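Local coordinates for protein Beta/alpha-amylase (PDB 3VOC) that hydrolyses alpha-1,4-glucosidic linkages of starch, this chain being the glycosyl hydrolase family 14 part that removes maltose units from non-reducing chain ends, at residues A15-W20 against W57-T62; T39-W44 against I77-K82; K73-I78 against I150-Y155; N118-S123 against G159-L164. All coordinates share one frame; numbering follows the deposited sequence.

Contact 1. Residues A15-W20 against W57-T62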
loop_
_atom_site.group_PDB
_atom_site.type_symbol
_atom_site.label_atom_id
_atom_site.label_comp_id
_atom_site.label_asym_id
_atom_site.label_seq_id
_atom_site.Cartn_x
_atom_site.Cartn_y
_atom_site.Cartn_z
ATOM N N ALA A 15 5.072 2.475 17.233
ATOM C CA ALA A 15 4.509 3.090 18.446
ATOM C C ALA A 15 4.725 4.602 18.505
ATOM O O ALA A 15 5.782 5.099 18.117
ATOM C CB ALA A 15 5.112 2.421 19.712
ATOM N N LYS A 16 3.714 5.329 18.982
ATOM C CA LYS A 16 3.817 6.776 19.141
ATOM C C LYS A 16 5.049 7.097 19.973
ATOM O O LYS A 16 5.349 6.385 20.938
ATOM C CB LYS A 16 2.568 7.324 19.826
ATOM C CG LYS A 16 2.511 8.837 19.875
ATOM C CD LYS A 16 1.355 9.280 20.755
ATOM C CE LYS A 16 1.463 10.745 21.137
ATOM N NZ LYS A 16 0.476 11.078 22.213
ATOM N N ILE A 17 5.781 8.132 19.578
ATOM C CA ILE A 17 6.985 8.506 20.297
ATOM C C ILE A 17 6.592 9.089 21.649
ATOM O O ILE A 17 5.901 10.097 21.706
ATOM C CB ILE A 17 7.826 9.576 19.549
ATOM C CG1 ILE A 17 8.106 9.165 18.090
ATOM C CG2 ILE A 17 9.116 9.886 20.337
ATOM C CD1 ILE A 17 8.963 7.950 17.951
ATOM N N ASN A 18 7.042 8.453 22.721
ATOM C CA ASN A 18 6.820 8.982 24.062
ATOM C C ASN A 18 8.123 9.334 24.792
ATOM O O ASN A 18 8.092 9.855 25.900
ATOM C CB ASN A 18 5.970 8.007 24.897
ATOM C CG ASN A 18 6.716 6.722 25.241
ATOM O OD1 ASN A 18 7.619 6.288 24.509
ATOM N ND2 ASN A 18 6.351 6.110 26.367
ATOM N N ASP A 19 9.260 9.037 24.175
ATOM C CA ASP A 19 10.556 9.427 24.708
ATOM C C ASP A 19 11.319 10.112 23.582
ATOM O O ASP A 19 11.981 9.450 22.776
ATOM C CB ASP A 19 11.298 8.187 25.209
ATOM C CG ASP A 19 12.669 8.504 25.802
ATOM O OD1 ASP A 19 13.183 9.631 25.636
ATOM O OD2 ASP A 19 13.245 7.586 26.415
ATOM N N TRP A 20 11.228 11.440 23.531
ATOM C CA TRP A 20 11.828 12.190 22.431
ATOM C C TRP A 20 13.354 12.184 22.437
ATOM O O TRP A 20 13.988 12.225 21.379
ATOM C CB TRP A 20 11.294 13.624 22.404
ATOM C CG TRP A 20 9.876 13.645 21.953
ATOM C CD1 TRP A 20 8.761 13.737 22.742
ATOM C CD2 TRP A 20 9.414 13.514 20.608
ATOM N NE1 TRP A 20 7.629 13.699 21.957
ATOM C CE2 TRP A 20 8.001 13.555 20.645
ATOM C CE3 TRP A 20 10.061 13.372 19.365
ATOM C CZ2 TRP A 20 7.215 13.455 19.485
ATOM C CZ3 TRP A 20 9.284 13.268 18.210
ATOM C CH2 TRP A 20 7.866 13.314 18.281
ATOM N N TRP A 57 -2.233 18.535 14.233
ATOM C CA TRP A 57 -0.960 18.193 13.607
ATOM C C TRP A 57 0.221 18.320 14.563
ATOM O O TRP A 57 1.363 18.104 14.146
ATOM C CB TRP A 57 -0.713 19.078 12.372
ATOM C CG TRP A 57 -1.709 18.868 11.263
ATOM C CD1 TRP A 57 -2.738 19.699 10.918
ATOM C CD2 TRP A 57 -1.767 17.762 10.350
ATOM N NE1 TRP A 57 -3.423 19.187 9.841
ATOM C CE2 TRP A 57 -2.846 18.000 9.474
ATOM C CE3 TRP A 57 -0.995 16.608 10.171
ATOM C CZ2 TRP A 57 -3.187 17.114 8.444
ATOM C CZ3 TRP A 57 -1.328 15.731 9.154
ATOM C CH2 TRP A 57 -2.416 15.984 8.305
ATOM N N SER A 58 -0.034 18.660 15.836
ATOM C CA SER A 58 1.067 19.070 16.739
ATOM C C SER A 58 2.110 17.965 16.959
ATOM O O SER A 58 3.307 18.219 16.921
ATOM C CB SER A 58 0.548 19.603 18.087
ATOM O OG SER A 58 -0.219 18.624 18.771
ATOM N N TYR A 59 1.659 16.737 17.159
ATOM C CA TYR A 59 2.600 15.619 17.292
ATOM C C TYR A 59 3.512 15.457 16.059
ATOM O O TYR A 59 4.715 15.208 16.189
ATOM C CB TYR A 59 1.853 14.326 17.604
ATOM C CG TYR A 59 2.700 13.074 17.482
ATOM C CD1 TYR A 59 3.558 12.687 18.509
ATOM C CD2 TYR A 59 2.615 12.257 16.345
ATOM C CE1 TYR A 59 4.334 11.526 18.404
ATOM C CE2 TYR A 59 3.370 11.085 16.240
ATOM C CZ TYR A 59 4.227 10.728 17.273
ATOM O OH TYR A 59 4.983 9.577 17.171
ATOM N N TYR A 60 2.951 15.592 14.864
ATOM C CA TYR A 60 3.766 15.436 13.666
ATOM C C TYR A 60 4.661 16.628 13.373
ATOM O O TYR A 60 5.703 16.477 12.754
ATOM C CB TYR A 60 2.921 15.034 12.453
ATOM C CG TYR A 60 2.499 13.598 12.554
ATOM C CD1 TYR A 60 3.444 12.575 12.428
ATOM C CD2 TYR A 60 1.155 13.246 12.819
ATOM C CE1 TYR A 60 3.070 11.239 12.540
ATOM C CE2 TYR A 60 0.764 11.888 12.922
ATOM C CZ TYR A 60 1.734 10.901 12.783
ATOM O OH TYR A 60 1.410 9.566 12.882
ATOM N N LYS A 61 4.272 17.809 13.839
ATOM C CA LYS A 61 5.170 18.962 13.758
ATOM C C LYS A 61 6.367 18.717 14.686
ATOM O O LYS A 61 7.513 18.940 14.303
ATOM C CB LYS A 61 4.435 20.263 14.092
ATOM C CG LYS A 61 3.639 20.829 12.917
ATOM C CD LYS A 61 2.645 21.888 13.362
ATOM C CE LYS A 61 1.944 22.542 12.144
ATOM N NZ LYS A 61 0.624 23.188 12.532
ATOM N N THR A 62 6.107 18.196 15.884
ATOM C CA THR A 62 7.196 17.811 16.794
ATOM C C THR A 62 8.111 16.750 16.172
ATOM O O THR A 62 9.346 16.847 16.246
ATOM C CB THR A 62 6.644 17.301 18.137
ATOM O OG1 THR A 62 5.795 18.306 18.709
ATOM C CG2 THR A 62 7.780 16.988 19.109
#
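Lys16 and Ile17 of the loop after strand 7-11 of the barrel, with Trp20 at the start of helix 20-32, close round Tyr59 and Thr62 of helix 58-69. With CG anti to the backbone N (chi1 168°), Tyr59 extends from its helix until OH takes the amide hydrogen of Ile17 N at 2.9 Å, an almost straight bond (176°) that arrives at the edge of the ring, close to its plane. Ile17 CG1 touches the same Tyr59 OH at 3.3 Å. The extended Lys16 chain runs past the ring in the opposite direction, its CG 3.6 Å from Tyr59 CE1. Trp20 leans obliquely on the phenol, planes at 55°, with CZ2 at 3.6 Å from CE1 of Tyr59. Its indole is also sandwiched: Thr62 CG2 makes a CH-pi contact on one face, 3.7 Å from the six-membered ring centroid of Trp20, while Ile17 CG2 lies over the other. A phenylalanine in place of Tyr59 would probably keep the apolar packing but leave the Ile17 amide without this acceptor, so the loop would be held less firmly. Here the first strand-to-helix loop of a (beta/alpha)8 barrel packs on the helix after the second strand.

Contact 2. Residues T39-W44 against I77-K82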
loop_
_atom_site.group_PDB
_atom_site.type_symbol
_atom_site.label_atom_id
_atom_site.label_comp_id
_atom_site.label_asym_id
_atom_site.label_seq_id
_atom_site.Cartn_x
_atom_site.Cartn_y
_atom_site.Cartn_z
ATOM N N THR A 39 11.068 7.866 6.854
ATOM C CA THR A 39 9.671 7.722 6.387
ATOM C C THR A 39 8.732 7.457 7.582
ATOM O O THR A 39 9.098 6.770 8.545
ATOM C CB THR A 39 9.474 6.642 5.294
ATOM O OG1 THR A 39 9.521 5.346 5.899
ATOM C CG2 THR A 39 10.570 6.738 4.197
ATOM N N THR A 40 7.525 8.019 7.517
ATOM C CA THR A 40 6.685 8.104 8.711
ATOM C C THR A 40 5.218 7.930 8.357
ATOM O O THR A 40 4.683 8.705 7.569
ATOM C CB THR A 40 6.834 9.490 9.385
ATOM O OG1 THR A 40 8.210 9.724 9.714
ATOM C CG2 THR A 40 5.960 9.591 10.663
ATOM N N ASP A 41 4.567 6.926 8.945
ATOM C CA ASP A 41 3.114 6.876 8.920
ATOM C C ASP A 41 2.541 8.096 9.634
ATOM O O ASP A 41 2.763 8.280 10.837
ATOM C CB ASP A 41 2.580 5.613 9.584
ATOM C CG ASP A 41 2.551 4.427 8.640
ATOM O OD1 ASP A 41 2.020 4.546 7.520
ATOM O OD2 ASP A 41 3.046 3.367 9.033
ATOM N N VAL A 42 1.844 8.939 8.876
ATOM C CA VAL A 42 1.118 10.095 9.445
ATOM C C VAL A 42 -0.320 9.620 9.551
ATOM O O VAL A 42 -1.094 9.667 8.575
ATOM C CB VAL A 42 1.309 11.373 8.588
ATOM C CG1 VAL A 42 0.597 12.583 9.198
ATOM C CG2 VAL A 42 2.818 11.675 8.415
ATOM N N TRP A 43 -0.653 9.088 10.731
ATOM C CA TRP A 43 -1.930 8.374 10.919
ATOM C C TRP A 43 -3.156 9.302 10.850
ATOM O O TRP A 43 -3.266 10.264 11.616
ATOM C CB TRP A 43 -1.933 7.619 12.261
ATOM C CG TRP A 43 -0.937 6.512 12.307
ATOM C CD1 TRP A 43 0.236 6.495 12.992
ATOM C CD2 TRP A 43 -1.015 5.262 11.607
ATOM N NE1 TRP A 43 0.892 5.308 12.772
ATOM C CE2 TRP A 43 0.148 4.534 11.923
ATOM C CE3 TRP A 43 -1.959 4.695 10.734
ATOM C CZ2 TRP A 43 0.411 3.256 11.398
ATOM C CZ3 TRP A 43 -1.705 3.414 10.213
ATOM C CH2 TRP A 43 -0.526 2.710 10.550
ATOM N N TRP A 44 -4.090 8.997 9.955
ATOM C CA TRP A 44 -5.345 9.744 9.908
ATOM C C TRP A 44 -6.007 9.837 11.290
ATOM O O TRP A 44 -6.501 10.909 11.694
ATOM C CB TRP A 44 -6.302 9.106 8.898
ATOM C CG TRP A 44 -7.396 10.042 8.423
ATOM C CD1 TRP A 44 -7.516 11.406 8.686
ATOM C CD2 TRP A 44 -8.490 9.704 7.566
ATOM N NE1 TRP A 44 -8.628 11.901 8.055
ATOM C CE2 TRP A 44 -9.242 10.884 7.360
ATOM C CE3 TRP A 44 -8.912 8.505 6.946
ATOM C CZ2 TRP A 44 -10.396 10.904 6.573
ATOM C CZ3 TRP A 44 -10.036 8.530 6.154
ATOM C CH2 TRP A 44 -10.777 9.725 5.973
ATOM N N ILE A 77 4.043 9.653 5.029
ATOM C CA ILE A 77 3.053 8.813 4.388
ATOM C C ILE A 77 1.727 9.312 4.952
ATOM O O ILE A 77 1.522 9.276 6.159
ATOM C CB ILE A 77 3.226 7.311 4.753
ATOM C CG1 ILE A 77 4.666 6.840 4.440
ATOM C CG2 ILE A 77 2.162 6.461 4.014
ATOM C CD1 ILE A 77 5.134 5.565 5.237
ATOM N N ILE A 78 0.842 9.799 4.090
ATOM C CA ILE A 78 -0.482 10.211 4.569
ATOM C C ILE A 78 -1.339 8.944 4.779
ATOM O O ILE A 78 -1.955 8.407 3.852
ATOM C CB ILE A 78 -1.149 11.234 3.641
ATOM C CG1 ILE A 78 -0.171 12.375 3.297
ATOM C CG2 ILE A 78 -2.458 11.760 4.292
ATOM C CD1 ILE A 78 0.438 13.111 4.528
ATOM N N SER A 79 -1.336 8.454 6.008
ATOM C CA SER A 79 -1.793 7.089 6.282
ATOM C C SER A 79 -3.276 7.042 6.645
ATOM O O SER A 79 -3.638 7.059 7.825
ATOM C CB SER A 79 -0.943 6.477 7.389
ATOM O OG SER A 79 0.385 6.362 6.932
ATOM N N THR A 80 -4.103 7.011 5.601
ATOM C CA THR A 80 -5.556 6.919 5.685
ATOM C C THR A 80 -5.959 5.432 5.825
ATOM O O THR A 80 -6.830 4.905 5.098
ATOM C CB THR A 80 -6.175 7.502 4.416
ATOM O OG1 THR A 80 -5.494 6.960 3.281
ATOM C CG2 THR A 80 -6.018 9.038 4.389
ATOM N N HIS A 81 -5.286 4.740 6.739
ATOM C CA HIS A 81 -5.641 3.362 7.037
ATOM C C HIS A 81 -5.516 3.122 8.532
ATOM O O HIS A 81 -4.943 3.941 9.250
ATOM C CB HIS A 81 -4.801 2.368 6.214
ATOM C CG HIS A 81 -3.320 2.504 6.401
ATOM N ND1 HIS A 81 -2.562 3.416 5.703
ATOM C CD2 HIS A 81 -2.453 1.806 7.173
ATOM C CE1 HIS A 81 -1.294 3.292 6.052
ATOM N NE2 HIS A 81 -1.203 2.322 6.946
ATOM N N LYS A 82 -6.091 2.014 8.989
ATOM C CA LYS A 82 -6.113 1.653 10.394
ATOM C C LYS A 82 -4.852 0.881 10.748
ATOM O O LYS A 82 -4.341 0.120 9.921
ATOM C CB LYS A 82 -7.373 0.804 10.675
ATOM C CG LYS A 82 -7.354 0.012 11.983
ATOM C CD LYS A 82 -8.765 -0.438 12.397
ATOM C CE LYS A 82 -9.346 -1.490 11.469
ATOM N NZ LYS A 82 -10.626 -2.050 12.033
#
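Asp41 and His81, both probably substrate-binding as in related beta-amylases, stand at the pocket end of two neighbouring strands, where Ser79 bonds the first and Trp43 packs on the second. Ser79 OG donates to Asp41 OD1 across a short 2.5 Å, meeting the carboxylate on its anti side and 17° out of its plane, which limits the rotation of the group. His81 CE1 stands 3.8 Å from the same Asp41 OD1. The indole of Trp43 turns an edge toward the imidazole face in an offset edge-to-face pair with planes at 69°; Trp43 CZ3 reaches His81 NE2 at 3.5 Å, and the backbone O of His81 sits at the indole edge. Asp41 CB lies off-centre over one face of that indole, and Ser79 CB touches Trp43 CE3. Beneath these groups, strands 37-43 and 73-79 pair in parallel as adjacent staves of the (beta/alpha)8 barrel: Ile77 N binds Thr40 O (2.8 Å), Val42 N returns to Ile77 O (2.8 Å), and Ser79 N and Trp44 N continue the ladder to Val42 O and Ser79 O. Side chains alternate, Asp41, Trp43, Ile77 and Ser79 on one face, Val42 and Ile78 on the other. Outside the pair, His81 ND1 is bonded to Ser157, and Trp44, whose ring lies against Thr80 CG2, hands its NE1 to Glu48, a ligand of the bound calcium.

Contact 3. Residues K73-I78 against I150-Y155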
loop_
_atom_site.group_PDB
_atom_site.type_symbol
_atom_site.label_atom_id
_atom_site.label_comp_id
_atom_site.label_asym_id
_atom_site.label_seq_id
_atom_site.Cartn_x
_atom_site.Cartn_y
_atom_site.Cartn_z
ATOM N N LYS A 73 16.132 14.392 6.094
ATOM C CA LYS A 73 14.885 14.661 5.381
ATOM C C LYS A 73 13.729 13.887 6.000
ATOM O O LYS A 73 13.936 12.889 6.705
ATOM C CB LYS A 73 14.990 14.292 3.895
ATOM C CG LYS A 73 16.037 15.059 3.116
ATOM C CD LYS A 73 16.118 16.509 3.515
ATOM C CE LYS A 73 17.195 17.223 2.698
ATOM N NZ LYS A 73 16.726 17.362 1.303
ATOM N N TRP A 74 12.511 14.365 5.731
ATOM C CA TRP A 74 11.288 13.726 6.239
ATOM C C TRP A 74 10.349 13.324 5.109
ATOM O O TRP A 74 9.966 14.157 4.303
ATOM C CB TRP A 74 10.540 14.663 7.188
ATOM C CG TRP A 74 9.433 13.968 7.982
ATOM C CD1 TRP A 74 9.537 12.790 8.692
ATOM C CD2 TRP A 74 8.078 14.419 8.158
ATOM N NE1 TRP A 74 8.332 12.487 9.289
ATOM C CE2 TRP A 74 7.424 13.470 8.986
ATOM C CE3 TRP A 74 7.356 15.537 7.704
ATOM C CZ2 TRP A 74 6.073 13.601 9.361
ATOM C CZ3 TRP A 74 6.010 15.669 8.085
ATOM C CH2 TRP A 74 5.386 14.705 8.895
ATOM N N VAL A 75 9.975 12.048 5.056
ATOM C CA VAL A 75 9.056 11.577 4.017
ATOM C C VAL A 75 7.772 11.109 4.673
ATOM O O VAL A 75 7.711 10.003 5.228
ATOM C CB VAL A 75 9.665 10.468 3.135
ATOM C CG1 VAL A 75 8.617 9.931 2.119
ATOM C CG2 VAL A 75 10.915 10.996 2.412
ATOM N N PRO A 76 6.738 11.961 4.641
ATOM C CA PRO A 76 5.478 11.599 5.273
ATOM C C PRO A 76 4.665 10.643 4.392
ATOM O O PRO A 76 4.658 10.785 3.166
ATOM C CB PRO A 76 4.769 12.946 5.393
ATOM C CG PRO A 76 5.236 13.687 4.166
ATOM C CD PRO A 76 6.684 13.293 4.011
ATOM N N ILE A 77 4.043 9.653 5.029
ATOM C CA ILE A 77 3.053 8.813 4.388
ATOM C C ILE A 77 1.727 9.312 4.952
ATOM O O ILE A 77 1.522 9.276 6.159
ATOM C CB ILE A 77 3.226 7.311 4.753
ATOM C CG1 ILE A 77 4.666 6.840 4.440
ATOM C CG2 ILE A 77 2.162 6.461 4.014
ATOM C CD1 ILE A 77 5.134 5.565 5.237
ATOM N N ILE A 78 0.842 9.799 4.090
ATOM C CA ILE A 78 -0.482 10.211 4.569
ATOM C C ILE A 78 -1.339 8.944 4.779
ATOM O O ILE A 78 -1.955 8.407 3.852
ATOM C CB ILE A 78 -1.149 11.234 3.641
ATOM C CG1 ILE A 78 -0.171 12.375 3.297
ATOM C CG2 ILE A 78 -2.458 11.760 4.292
ATOM C CD1 ILE A 78 0.438 13.111 4.528
ATOM N N ILE A 150 12.560 20.283 3.851
ATOM C CA ILE A 150 12.963 18.975 4.385
ATOM C C ILE A 150 12.170 17.784 3.831
ATOM O O ILE A 150 12.496 16.631 4.136
ATOM C CB ILE A 150 12.980 18.946 5.932
ATOM C CG1 ILE A 150 11.554 18.855 6.493
ATOM C CG2 ILE A 150 13.797 20.154 6.483
ATOM C CD1 ILE A 150 11.486 18.359 7.936
ATOM N N ILE A 151 11.135 18.057 3.036
ATOM C CA ILE A 151 10.276 16.995 2.484
ATOM C C ILE A 151 10.634 16.765 1.010
ATOM O O ILE A 151 10.312 17.584 0.156
ATOM C CB ILE A 151 8.773 17.320 2.667
ATOM C CG1 ILE A 151 8.417 17.421 4.155
ATOM C CG2 ILE A 151 7.885 16.265 1.967
ATOM C CD1 ILE A 151 7.002 17.899 4.426
ATOM N N PRO A 152 11.323 15.652 0.709
ATOM C CA PRO A 152 11.766 15.418 -0.667
ATOM C C PRO A 152 10.790 14.592 -1.501
ATOM O O PRO A 152 10.966 14.473 -2.713
ATOM C CB PRO A 152 13.049 14.617 -0.471
ATOM C CG PRO A 152 12.778 13.803 0.768
ATOM C CD PRO A 152 11.874 14.651 1.642
ATOM N N LYS A 153 9.775 14.036 -0.850
ATOM C CA LYS A 153 8.887 13.057 -1.466
ATOM C C LYS A 153 7.728 12.854 -0.507
ATOM O O LYS A 153 7.894 12.980 0.716
ATOM C CB LYS A 153 9.652 11.745 -1.703
ATOM C CG LYS A 153 8.869 10.670 -2.429
ATOM C CD LYS A 153 9.801 9.779 -3.230
ATOM C CE LYS A 153 9.040 9.153 -4.422
ATOM N NZ LYS A 153 9.934 8.473 -5.395
ATOM N N ILE A 154 6.547 12.571 -1.044
ATOM C CA ILE A 154 5.369 12.285 -0.206
ATOM C C ILE A 154 4.729 10.974 -0.645
ATOM O O ILE A 154 4.604 10.742 -1.847
ATOM C CB ILE A 154 4.314 13.427 -0.300
ATOM C CG1 ILE A 154 4.936 14.759 0.171
ATOM C CG2 ILE A 154 3.055 13.075 0.515
ATOM C CD1 ILE A 154 4.112 16.027 -0.130
ATOM N N TYR A 155 4.327 10.133 0.319
ATOM C CA TYR A 155 3.616 8.889 -0.008
ATOM C C TYR A 155 2.126 8.995 0.290
ATOM O O TYR A 155 1.715 9.673 1.245
ATOM C CB TYR A 155 4.220 7.662 0.721
ATOM C CG TYR A 155 5.610 7.266 0.215
ATOM C CD1 TYR A 155 5.914 7.281 -1.156
ATOM C CD2 TYR A 155 6.620 6.874 1.100
ATOM C CE1 TYR A 155 7.203 6.938 -1.630
ATOM C CE2 TYR A 155 7.901 6.516 0.640
ATOM C CZ TYR A 155 8.187 6.546 -0.727
ATOM O OH TYR A 155 9.458 6.203 -1.195
#
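Ile151 sets CG1 beside its backbone N (chi1 -62°) and CG2 anti to it, which sends one branch along the Trp74 indole and the other to the Pro76 ring; Ile77 likewise brings CG1 beside its N, against Tyr155 CB. Strands 73-79 and 153-156 are neighbouring parallel strands of the (beta/alpha)8 barrel, and these side chains pack along their seam. Ile151 CD1 lies 4.1 Å from Trp74 CE3, the two side chains pointing the same way, while Ile151 CG2 meets Pro76 CD at 3.8 Å. Cut back to an alanine, Ile151 would lose both branches, which is likely to leave a gap between indole and proline ring. On the other side of the pairing, Val75 crosses the Pro152 ring at about a right angle, CG2 3.7 Å from Pro152 CG, while CG1 abuts Tyr155 CE2. Ile77 CG1 sits at the edge of the Tyr155 ring. The backbone ladder has a break. Trp74 N binds Ile150 O (2.8 Å), Tyr155 N binds Pro76 O (2.9 Å) and Ile78 N binds Tyr155 O, yet Pro76 has no N-H to offer. The buried Lys153 O therefore lacks a polar partner and meets carbon instead: Pro76 CD at 3.5 Å and Val75 CG1 at 3.4 Å.

Contact 4. Residues N118-S123 against G159-L164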
loop_
_atom_site.group_PDB
_atom_site.type_symbol
_atom_site.label_atom_id
_atom_site.label_comp_id
_atom_site.label_asym_id
_atom_site.label_seq_id
_atom_site.Cartn_x
_atom_site.Cartn_y
_atom_site.Cartn_z
ATOM N N ASN A 118 -14.667 -5.538 6.964
ATOM C CA ASN A 118 -13.326 -5.016 7.256
ATOM C C ASN A 118 -13.336 -3.492 7.100
ATOM O O ASN A 118 -13.925 -2.968 6.158
ATOM C CB ASN A 118 -12.283 -5.726 6.361
ATOM C CG ASN A 118 -10.858 -5.154 6.500
ATOM O OD1 ASN A 118 -10.618 -3.992 6.179
ATOM N ND2 ASN A 118 -9.905 -5.996 6.926
ATOM N N SER A 119 -12.731 -2.783 8.055
ATOM C CA SER A 119 -12.695 -1.311 8.025
ATOM C C SER A 119 -11.257 -0.784 8.121
ATOM O O SER A 119 -11.014 0.249 8.726
ATOM C CB SER A 119 -13.546 -0.752 9.171
ATOM O OG SER A 119 -12.996 -1.182 10.407
ATOM N N GLU A 120 -10.304 -1.496 7.520
ATOM C CA GLU A 120 -8.891 -1.069 7.523
ATOM C C GLU A 120 -8.653 0.231 6.764
ATOM O O GLU A 120 -7.705 0.958 7.047
ATOM C CB GLU A 120 -8.010 -2.150 6.910
ATOM C CG GLU A 120 -7.687 -3.320 7.824
ATOM C CD GLU A 120 -6.668 -4.222 7.169
ATOM O OE1 GLU A 120 -7.093 -5.153 6.440
ATOM O OE2 GLU A 120 -5.455 -3.962 7.323
ATOM N N ALA A 121 -9.498 0.512 5.778
ATOM C CA ALA A 121 -9.451 1.776 5.048
ATOM C C ALA A 121 -10.830 1.988 4.462
ATOM O O ALA A 121 -11.609 1.029 4.347
ATOM C CB ALA A 121 -8.390 1.721 3.941
ATOM N N LEU A 122 -11.136 3.232 4.086
ATOM C CA LEU A 122 -12.411 3.523 3.427
ATOM C C LEU A 122 -12.461 2.857 2.071
ATOM O O LEU A 122 -11.452 2.807 1.372
ATOM C CB LEU A 122 -12.598 5.032 3.246
ATOM C CG LEU A 122 -12.691 5.871 4.519
ATOM C CD1 LEU A 122 -12.824 7.338 4.137
ATOM C CD2 LEU A 122 -13.900 5.416 5.332
ATOM N N SER A 123 -13.627 2.339 1.696
ATOM C CA SER A 123 -13.787 1.782 0.358
ATOM C C SER A 123 -13.677 2.890 -0.675
ATOM O O SER A 123 -14.268 3.955 -0.482
ATOM C CB SER A 123 -15.165 1.125 0.208
ATOM O OG SER A 123 -15.362 0.679 -1.127
ATOM N N GLY A 159 -4.803 2.052 0.500
ATOM C CA GLY A 159 -5.684 1.080 1.159
ATOM C C GLY A 159 -5.048 0.464 2.394
ATOM O O GLY A 159 -4.139 1.066 2.995
ATOM N N PRO A 160 -5.534 -0.724 2.800
ATOM C CA PRO A 160 -5.062 -1.383 4.019
ATOM C C PRO A 160 -3.546 -1.453 4.067
ATOM O O PRO A 160 -2.880 -1.700 3.039
ATOM C CB PRO A 160 -5.654 -2.792 3.919
ATOM C CG PRO A 160 -6.912 -2.607 3.035
ATOM C CD PRO A 160 -6.520 -1.550 2.065
ATOM N N SER A 161 -3.006 -1.226 5.260
ATOM C CA SER A 161 -1.544 -1.234 5.481
ATOM C C SER A 161 -0.754 -0.317 4.548
ATOM O O SER A 161 0.418 -0.578 4.268
ATOM C CB SER A 161 -0.990 -2.672 5.437
ATOM O OG SER A 161 -1.489 -3.419 6.540
ATOM N N GLY A 162 -1.374 0.763 4.088
ATOM C CA GLY A 162 -0.707 1.706 3.202
ATOM C C GLY A 162 -0.475 1.210 1.782
ATOM O O GLY A 162 0.347 1.770 1.055
ATOM N N GLU A 163 -1.227 0.190 1.371
ATOM C CA GLU A 163 -1.034 -0.439 0.077
ATOM C C GLU A 163 -2.271 -0.333 -0.785
ATOM O O GLU A 163 -3.392 -0.454 -0.293
ATOM C CB GLU A 163 -0.671 -1.912 0.284
ATOM C CG GLU A 163 0.648 -2.082 1.025
ATOM C CD GLU A 163 0.950 -3.540 1.378
ATOM O OE1 GLU A 163 0.019 -4.386 1.409
ATOM O OE2 GLU A 163 2.140 -3.835 1.608
ATOM N N LEU A 164 -2.084 -0.113 -2.080
ATOM C CA LEU A 164 -3.226 -0.102 -2.980
ATOM C C LEU A 164 -3.682 -1.542 -3.222
ATOM O O LEU A 164 -3.204 -2.224 -4.147
ATOM C CB LEU A 164 -2.893 0.623 -4.293
ATOM C CG LEU A 164 -3.986 0.743 -5.360
ATOM C CD1 LEU A 164 -4.980 1.871 -5.027
ATOM C CD2 LEU A 164 -3.367 0.995 -6.732
HETATM O O HOH W 1 -4.629 -1.154 7.458
HETATM O O HOH W 2 -3.433 -5.333 6.304
#
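The two loops run closest where Glu120 faces Pro160, their CA atoms 5.2 Å apart, and where Ala121 faces Gly159; in the second loop, Glu163 N binds Pro160 O to close a type I' beta turn with Ser161 and Gly162 at its centre. Gly159 is extended to a degree that a side chain would hardly allow, since a CB there would run into Pro160 CD. Direct contact is van der Waals, a carboxylate over a proline ring plus a methyl. The Glu120 side chain crosses the Pro160 ring at about a right angle, with OE2 3.6 Å from Pro160 CB, and the methyl of Ala121 rests on the peptide link ahead of the proline, CB lying 3.9 Å from Pro160 N. The polar link is made by water. Glu120 OE2 accepts from two waters: one takes the backbone N-H of Ser161 at 2.7 Å, the other shares a hydrogen bond with Ser161 OG, also at 2.7 Å. Asn118 grips Glu120 at two points. Its OD1 receives Glu120 N in an Asx turn (2.9 Å), and its ND2 donates to Glu120 OE1 at 3.0 Å, on the anti side and 16° out of the carboxylate plane, which restrains the group from rotating. The loop of Pro160 also carries Glu163, the predicted proton donor, and follows strand 153-156 at the carboxyl end of the barrel, where catalytic loops gather in TIM-barrel glycoside hydrolases.

Contacts 1 to 3 follow the early staves of the barrel. Strand 37-43, helix 58-69 and strand 73-79 follow one another along the chain as a beta-alpha-beta unit whose helix enters contact 1 and whose strands pair in contact 2. Contacts 2 and 3 share strand 73-79, their centres about 11 Å apart. Contacts 1 and 2, centres about 13 Å apart, are joined by Tyr60 OH through a hydrogen bond with Trp43 N and a weak one with Asp41 O. By centres, contact 4 lies about 11 Å from contact 2 but 20 Å from contact 3. Lys82 N bonds to Glu120 O, tying the end of strand 73-79 to loop 118-123, which touches the loop carrying the predicted proton donor.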